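Local coordinates for epidermal growth factor receptor pathway substrate 8-like protein 1 (PDB 2CY5) that probably binds peptide motifs of signalling partners through its phosphotyrosine-binding (PTB) domain, as other proteins with this domain do, at residues 15-20 / 109-114; 82-87 / 118-123; 60-65 / 72-77. All coordinates share one frame; numbering follows the deposited sequence.

The three contacts show how a PTB domain builds one framework from an antiparallel sheet, which all three reach, and a C-terminal helix. Contact 1 pairs strand 9-20 with strand 108-114 near the chain's centre. Between its halves in sequence comes contact 3, the hairpin of strands 59-63 and 70-75, which closes before contact 2 opens; contact 2 sets helix 118-133 against strand 79-85, its segments alternating with those of contact 1. Contacts 1 and 3 have centres about 13 Å apart and touch where H110 meets Y74 and F112 meets L62. Contacts 2 and 3, centres about 17 Å apart, lie on opposite sides of the chain's centre at the outermost strands, with contact 1 mid-sheet.

Contact 1. Residues 15-20 / 109-114; sequences HLVTFC and VHFFQG
Strand 15-20 runs antiparallel to strand 109-114, their axes at 169°, with a classic beta bulge where L16 and V17 both face F111. There F111 O accepts a bond from L16 N at 2.8 Å and a weak one from V17 N, while F111 N returns a straight bond to V17 O; farther along, F19 and V109 exchange two backbone bonds. On the face carrying H15, T18, H110 and F112, T18 OG1 links two imidazoles, lying 2.8 Å from ND1 of H110, at the edge of that ring, and 2.9 Å from NE2 of H15. The H15 ring turns its edge toward the face of F112 in an offset edge-to-face pair, planes at 76°, with H15 CD2 3.7 Å from F112 CE2. The other face, bearing V17, F19, V109 and F111, is apolar. With chi1 at 67°, CG of F19 sits between its backbone N and carbonyl carbon, and the ring is carried across to V109, whose CB rests over one face in a CH-pi contact, 4.0 Å from the centroid. F111 meets V17 and F19 at its ring edge, with CE2 4.0 Å from F19 CE2. L37 and M40 of helix 30-42 cover this side; at the strand end C20 is disulfide-bonded to C20 of the second subunit. The chemistry thus differs by face: one is held by hydrocarbon packing, the other combines an aromatic pair with a buried histidine-threonine-histidine chain, whose threonine hydroxyl partners one nitrogen of each imidazole and probably limits the rotation of both rings.

Contact 2. Residues 82-87 / 118-123; sequences CDAVMP and GAELIR
A119 opens the contact from the helix side, its CB set 3.8 Å from CB of A84 on the strand, two small methyls that let helix and strand come close, their axes 7.5 Å apart and nearly antiparallel. One residue on, E120 leaves the backbone with CG opposite its own N (chi1 -171°) and then bends at chi2, which brings OE2 to 3.7 Å from A84 CB and leaves OE1 for the arginine a turn later. R123 then carries most of the remaining surface: its CA lies 3.9 Å from SG of C82, and CD passes the backbone N of A84 at 3.7 Å. D83 OD2 lies alongside the same CD, its carboxylate nearly perpendicular to the guanidinium and the charged atoms not in contact. Beyond a bend at chi3, the guanidinium forms a side-on salt bridge within the helix: NE, 2.6 Å from E120 OE1, comes from above the carboxylate plane, and NH2, 3.0 Å from E120 OE1, nearly along the C-O axis. NH1 donates to a water at 2.7 Å that in turn donates to C82 O. Replacing R123 by an alanine is likely to leave the E120 carboxylate without its counter-charge and the water without its helix-side partner. Strand 79-85 is an outermost strand, bonded to strand 94-99; PTB relatives bind peptides between the corresponding strand and C-terminal helix, so this junction is probably part of such a site.

Contact 3. Residues 60-65 / 72-77; sequences VTLLDP and ESYPLD
The ring of Y74 is met at its edge by L62, whose CD1 lies in the ring plane 3.7 Å from Y74 CE1. The same methyl also reaches the phenol oxygen, L62 CD1 to Y74 OH being 3.9 Å, so the leucine follows the outer end of the ring and not its faces. CG of Y74 stands opposite its own carbonyl carbon (chi1 -50°), a setting that directs the ring toward the side chain of L62; beyond these strands it meets the imidazole of H110, planes about 55° apart. Beneath this packing the backbones pair as the antiparallel hairpin of strands 59-63 and 70-75, at the 70-75 end of the PTB sheet. V60 and Y74 form one hydrogen-bonded pair: Y74 N bonds to V60 O at 2.7 Å, while V60 N reaches Y74 O at 2.9 Å from above the carbonyl plane. L62 and E72 form the next, with L62 N to E72 O at 2.8 Å and E72 N to L62 O at 3.2 Å, the latter on a lone pair of the carbonyl. Between them T61 and S73 make a non-hydrogen-bonded pair on the opposite face; T61 CG2 lies 3.6 Å from E72 O, and the S73 hydroxyl OG is hydrogen-bonded to E70 OE2. V60 and L62 also pack on L53 of strand 49-55. After strand 72-75, L76 swings its end back so that CD2 stands 4.1 Å from V60 CG2, the two side chains at about a right angle, and the leucine then meets A129, L130 and Y133 of helix 118-133.

Contact 1. Residues 15-20 / 109-114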
# COMPACT_ATOMS: atom_id res chain seq x y z
N HIS A 15 -10.69 10.42 3.20
CA HIS A 15 -9.57 10.09 2.30
C HIS A 15 -10.06 10.33 0.88
O HIS A 15 -11.22 9.94 0.54
CB HIS A 15 -9.27 8.60 2.55
CG HIS A 15 -8.34 8.06 1.50
ND1 HIS A 15 -8.79 7.42 0.33
CD2 HIS A 15 -6.99 8.14 1.39
CE1 HIS A 15 -7.74 7.13 -0.43
NE2 HIS A 15 -6.63 7.55 0.18
N LEU A 16 -9.31 10.96 0.02
CA LEU A 16 -9.78 11.19 -1.33
C LEU A 16 -9.09 10.20 -2.31
O LEU A 16 -9.80 9.63 -3.09
CB LEU A 16 -9.42 12.56 -1.81
CG LEU A 16 -10.09 13.64 -0.88
CD1 LEU A 16 -9.75 15.05 -1.53
CD2 LEU A 16 -11.62 13.44 -0.96
N VAL A 17 -7.76 10.05 -2.31
CA VAL A 17 -7.09 9.15 -3.30
C VAL A 17 -5.64 8.87 -2.79
O VAL A 17 -5.10 9.65 -1.95
CB VAL A 17 -6.96 9.97 -4.70
CG1 VAL A 17 -5.77 10.94 -4.73
CG2 VAL A 17 -6.74 8.91 -5.80
N THR A 18 -5.08 7.70 -3.15
CA THR A 18 -3.70 7.37 -2.91
C THR A 18 -3.19 6.94 -4.31
O THR A 18 -3.89 6.10 -5.00
CB THR A 18 -3.63 6.24 -1.99
OG1 THR A 18 -4.06 6.63 -0.67
CG2 THR A 18 -2.14 5.73 -1.93
N PHE A 19 -2.06 7.43 -4.78
CA PHE A 19 -1.55 6.99 -6.07
C PHE A 19 -0.04 6.92 -6.00
O PHE A 19 0.58 7.62 -5.15
CB PHE A 19 -2.09 7.92 -7.21
CG PHE A 19 -1.59 9.36 -7.18
CD1 PHE A 19 -0.32 9.67 -7.51
CD2 PHE A 19 -2.51 10.38 -6.79
CE1 PHE A 19 0.14 11.05 -7.46
CE2 PHE A 19 -2.10 11.75 -6.74
CZ PHE A 19 -0.80 12.08 -7.06
N CYS A 20 0.60 6.07 -6.81
CA CYS A 20 2.06 5.83 -6.71
C CYS A 20 2.73 6.96 -7.46
O CYS A 20 2.20 7.51 -8.46
CB CYS A 20 2.49 4.44 -7.47
SG CYS A 20 1.32 3.25 -6.59
N VAL A 109 1.52 9.05 -2.91
CA VAL A 109 0.92 10.31 -2.48
C VAL A 109 -0.47 9.98 -1.89
O VAL A 109 -1.27 9.32 -2.58
CB VAL A 109 0.75 11.21 -3.67
CG1 VAL A 109 -0.21 12.42 -3.25
CG2 VAL A 109 2.19 11.60 -4.13
N HIS A 110 -0.77 10.41 -0.67
CA HIS A 110 -2.12 10.21 -0.14
C HIS A 110 -2.78 11.68 0.04
O HIS A 110 -2.13 12.62 0.59
CB HIS A 110 -2.06 9.61 1.22
CG HIS A 110 -1.33 8.29 1.31
ND1 HIS A 110 -1.96 7.08 1.06
CD2 HIS A 110 -0.02 7.99 1.59
CE1 HIS A 110 -1.05 6.10 1.16
NE2 HIS A 110 0.13 6.62 1.47
N PHE A 111 -4.00 11.87 -0.45
CA PHE A 111 -4.70 13.15 -0.25
C PHE A 111 -5.91 12.91 0.64
O PHE A 111 -6.75 11.95 0.41
CB PHE A 111 -5.20 13.69 -1.58
CG PHE A 111 -4.24 14.54 -2.32
CD1 PHE A 111 -3.99 15.81 -1.92
CD2 PHE A 111 -3.64 14.05 -3.48
CE1 PHE A 111 -3.16 16.66 -2.67
CE2 PHE A 111 -2.80 14.87 -4.28
CZ PHE A 111 -2.54 16.22 -3.89
N PHE A 112 -6.08 13.86 1.61
CA PHE A 112 -7.23 13.83 2.56
C PHE A 112 -7.84 15.19 2.61
O PHE A 112 -7.17 16.20 2.38
CB PHE A 112 -6.81 13.41 3.97
CG PHE A 112 -6.08 12.11 4.03
CD1 PHE A 112 -4.66 12.05 3.83
CD2 PHE A 112 -6.72 10.97 4.38
CE1 PHE A 112 -3.91 10.86 4.03
CE2 PHE A 112 -5.99 9.68 4.59
CZ PHE A 112 -4.57 9.65 4.43
N GLN A 113 -9.15 15.22 2.78
CA GLN A 113 -9.93 16.49 2.84
C GLN A 113 -10.14 16.65 4.30
O GLN A 113 -10.51 15.74 5.02
CB GLN A 113 -11.28 16.27 2.27
CG GLN A 113 -12.09 17.44 2.20
CD GLN A 113 -13.32 17.11 1.40
OE1 GLN A 113 -14.04 16.07 1.61
NE2 GLN A 113 -13.57 17.98 0.45
N GLY A 114 -9.92 17.84 4.83
CA GLY A 114 -10.07 17.91 6.28
C GLY A 114 -11.55 18.30 6.45
O GLY A 114 -12.16 18.75 5.47

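Contact 2. Residues 82-87 / 118-123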
# COMPACT_ATOMS: atom_id res chain seq x y z
N CYS A 82 4.82 16.10 4.38
CA CYS A 82 3.43 16.29 4.78
C CYS A 82 3.13 17.75 4.49
O CYS A 82 3.93 18.57 4.94
CB CYS A 82 3.32 16.00 6.31
SG CYS A 82 1.62 16.38 6.83
N ASP A 83 2.09 18.10 3.72
CA ASP A 83 1.79 19.51 3.42
C ASP A 83 0.29 19.68 3.41
O ASP A 83 -0.49 18.69 3.53
CB ASP A 83 2.28 19.89 2.11
CG ASP A 83 2.60 21.46 2.02
OD1 ASP A 83 3.11 21.97 1.01
OD2 ASP A 83 2.30 22.20 2.97
N ALA A 84 -0.19 20.92 3.39
CA ALA A 84 -1.61 21.14 3.32
C ALA A 84 -1.71 22.07 2.12
O ALA A 84 -0.87 22.95 1.93
CB ALA A 84 -2.15 21.83 4.52
N VAL A 85 -2.73 21.97 1.31
CA VAL A 85 -2.79 22.84 0.15
C VAL A 85 -4.21 23.08 -0.24
O VAL A 85 -5.06 22.27 0.10
CB VAL A 85 -1.94 22.29 -1.05
CG1 VAL A 85 -2.45 20.99 -1.50
CG2 VAL A 85 -1.96 23.29 -2.23
N MSE A 86 -4.46 24.25 -0.89
CA MSE A 86 -5.79 24.66 -1.42
C MSE A 86 -5.70 24.73 -2.93
O MSE A 86 -5.40 25.77 -3.52
CB MSE A 86 -6.20 26.06 -0.97
CG MSE A 86 -7.51 26.57 -1.60
SE MSE A 86 -8.46 27.29 -0.03
CE MSE A 86 -7.07 28.64 0.04
N PRO A 87 -5.96 23.63 -3.61
CA PRO A 87 -5.85 23.75 -5.08
C PRO A 87 -6.81 24.82 -5.70
O PRO A 87 -7.84 25.23 -5.10
CB PRO A 87 -6.17 22.32 -5.56
CG PRO A 87 -7.17 21.86 -4.49
CD PRO A 87 -6.59 22.37 -3.20
N GLY A 118 -9.82 21.33 9.42
CA GLY A 118 -8.93 21.75 8.32
C GLY A 118 -7.71 20.83 8.23
O GLY A 118 -7.42 20.04 9.14
N ALA A 119 -6.90 21.03 7.23
CA ALA A 119 -5.72 20.18 6.97
C ALA A 119 -4.54 20.86 7.61
O ALA A 119 -3.57 20.22 7.93
CB ALA A 119 -5.43 20.16 5.34
N GLU A 120 -4.60 22.20 7.78
CA GLU A 120 -3.44 22.92 8.34
C GLU A 120 -3.08 22.51 9.75
O GLU A 120 -1.85 22.40 10.06
CB GLU A 120 -3.72 24.42 8.39
CG GLU A 120 -2.46 25.09 8.73
CD GLU A 120 -1.47 25.00 7.55
OE1 GLU A 120 -0.25 24.94 7.90
OE2 GLU A 120 -1.94 25.03 6.33
N LEU A 121 -4.09 22.24 10.52
CA LEU A 121 -3.86 21.83 11.94
C LEU A 121 -3.29 20.47 11.94
O LEU A 121 -2.42 20.15 12.74
CB LEU A 121 -5.20 21.83 12.67
CG LEU A 121 -5.24 21.55 14.18
CD1 LEU A 121 -4.56 22.67 14.91
CD2 LEU A 121 -6.65 21.46 14.76
N ILE A 122 -3.70 19.64 10.98
CA ILE A 122 -3.17 18.22 11.04
C ILE A 122 -1.74 18.19 10.55
O ILE A 122 -0.92 17.43 11.12
CB ILE A 122 -4.07 17.21 10.17
CG1 ILE A 122 -5.57 17.21 10.66
CG2 ILE A 122 -3.50 15.81 10.30
CD1 ILE A 122 -6.59 16.54 9.60
N ARG A 123 -1.44 18.97 9.49
CA ARG A 123 -0.08 19.15 8.97
C ARG A 123 0.85 19.59 10.11
O ARG A 123 1.92 18.99 10.27
CB ARG A 123 -0.05 20.20 7.88
CG ARG A 123 1.41 20.51 7.44
CD ARG A 123 1.42 21.76 6.62
NE ARG A 123 1.30 22.81 7.62
CZ ARG A 123 2.29 23.08 8.48
NH1 ARG A 123 3.44 22.40 8.43
NH2 ARG A 123 2.11 24.00 9.40
O HOH W 1 4.97 20.47 7.41

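Contact 3. Residues 60-65 / 72-77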
# COMPACT_ATOMS: atom_id res chain seq x y z
N VAL A 60 1.48 7.46 12.17
CA VAL A 60 0.20 8.03 11.77
C VAL A 60 -0.65 6.80 11.48
O VAL A 60 -0.21 5.88 10.74
CB VAL A 60 0.30 8.92 10.50
CG1 VAL A 60 -1.08 9.31 10.00
CG2 VAL A 60 1.06 10.13 10.86
N THR A 61 -1.82 6.75 12.08
CA THR A 61 -2.76 5.61 11.87
C THR A 61 -4.08 6.04 11.27
O THR A 61 -4.57 7.14 11.60
CB THR A 61 -3.03 4.96 13.23
OG1 THR A 61 -1.75 4.57 13.81
CG2 THR A 61 -3.85 3.76 13.05
N LEU A 62 -4.69 5.23 10.38
CA LEU A 62 -5.99 5.53 9.82
C LEU A 62 -6.99 4.47 10.34
O LEU A 62 -6.76 3.23 10.11
CB LEU A 62 -5.98 5.43 8.28
CG LEU A 62 -4.96 6.44 7.73
CD1 LEU A 62 -4.79 6.20 6.28
CD2 LEU A 62 -5.73 7.92 7.86
N LEU A 63 -8.11 4.88 10.93
CA LEU A 63 -9.11 3.93 11.44
C LEU A 63 -10.52 4.08 10.90
O LEU A 63 -10.92 5.17 10.48
CB LEU A 63 -9.17 3.99 13.00
CG LEU A 63 -7.80 4.25 13.72
CD1 LEU A 63 -7.95 5.09 15.03
CD2 LEU A 63 -7.28 2.98 14.08
N ASP A 64 -11.34 3.01 10.96
CA ASP A 64 -12.73 3.13 10.55
C ASP A 64 -13.40 3.93 11.67
O ASP A 64 -13.25 3.59 12.82
CB ASP A 64 -13.36 1.79 10.45
CG ASP A 64 -14.82 1.91 10.05
OD1 ASP A 64 -15.70 2.21 10.93
OD2 ASP A 64 -15.06 1.73 8.84
N PRO A 65 -14.06 5.04 11.35
CA PRO A 65 -14.72 5.95 12.29
C PRO A 65 -15.69 5.37 13.31
O PRO A 65 -15.98 6.04 14.32
CB PRO A 65 -15.37 6.98 11.38
CG PRO A 65 -15.58 6.29 10.18
CD PRO A 65 -14.31 5.50 9.99
N GLU A 72 -4.87 1.35 8.33
CA GLU A 72 -3.53 1.43 7.78
C GLU A 72 -2.67 2.18 8.80
O GLU A 72 -3.22 2.96 9.60
CB GLU A 72 -3.57 2.24 6.47
CG GLU A 72 -2.25 2.09 5.72
CD GLU A 72 -1.98 0.61 5.21
OE1 GLU A 72 -2.93 0.02 4.65
OE2 GLU A 72 -0.82 0.07 5.35
N SER A 73 -1.36 1.99 8.79
CA SER A 73 -0.53 2.75 9.65
C SER A 73 0.81 3.08 9.00
O SER A 73 1.39 2.34 8.24
CB SER A 73 -0.30 2.01 10.92
OG SER A 73 0.38 0.83 10.65
N TYR A 74 1.31 4.25 9.24
CA TYR A 74 2.58 4.65 8.72
C TYR A 74 3.52 5.14 9.81
O TYR A 74 3.34 6.23 10.37
CB TYR A 74 2.35 5.79 7.75
CG TYR A 74 1.27 5.56 6.69
CD1 TYR A 74 -0.05 5.97 6.94
CD2 TYR A 74 1.55 4.89 5.46
CE1 TYR A 74 -1.08 5.74 6.04
CE2 TYR A 74 0.53 4.65 4.53
CZ TYR A 74 -0.80 5.07 4.84
OH TYR A 74 -1.91 4.80 4.03
N PRO A 75 4.53 4.36 10.14
CA PRO A 75 5.50 4.75 11.15
C PRO A 75 6.13 6.02 10.64
O PRO A 75 6.25 6.20 9.40
CB PRO A 75 6.53 3.59 11.14
CG PRO A 75 6.35 2.98 9.81
CD PRO A 75 4.85 3.05 9.47
N LEU A 76 6.60 6.89 11.55
CA LEU A 76 7.02 8.19 11.14
C LEU A 76 8.21 8.11 10.25
O LEU A 76 8.40 8.97 9.43
CB LEU A 76 7.33 9.03 12.38
CG LEU A 76 6.01 9.33 13.19
CD1 LEU A 76 6.44 10.35 14.35
CD2 LEU A 76 4.84 10.06 12.38
N ASP A 77 8.97 7.05 10.37
CA ASP A 77 10.17 6.85 9.51
C ASP A 77 9.79 6.73 7.99
O ASP A 77 10.57 7.04 7.16
CB ASP A 77 10.79 5.50 9.91
CG ASP A 77 12.15 5.36 9.42
OD1 ASP A 77 12.69 4.23 9.47
OD2 ASP A 77 12.67 6.44 8.99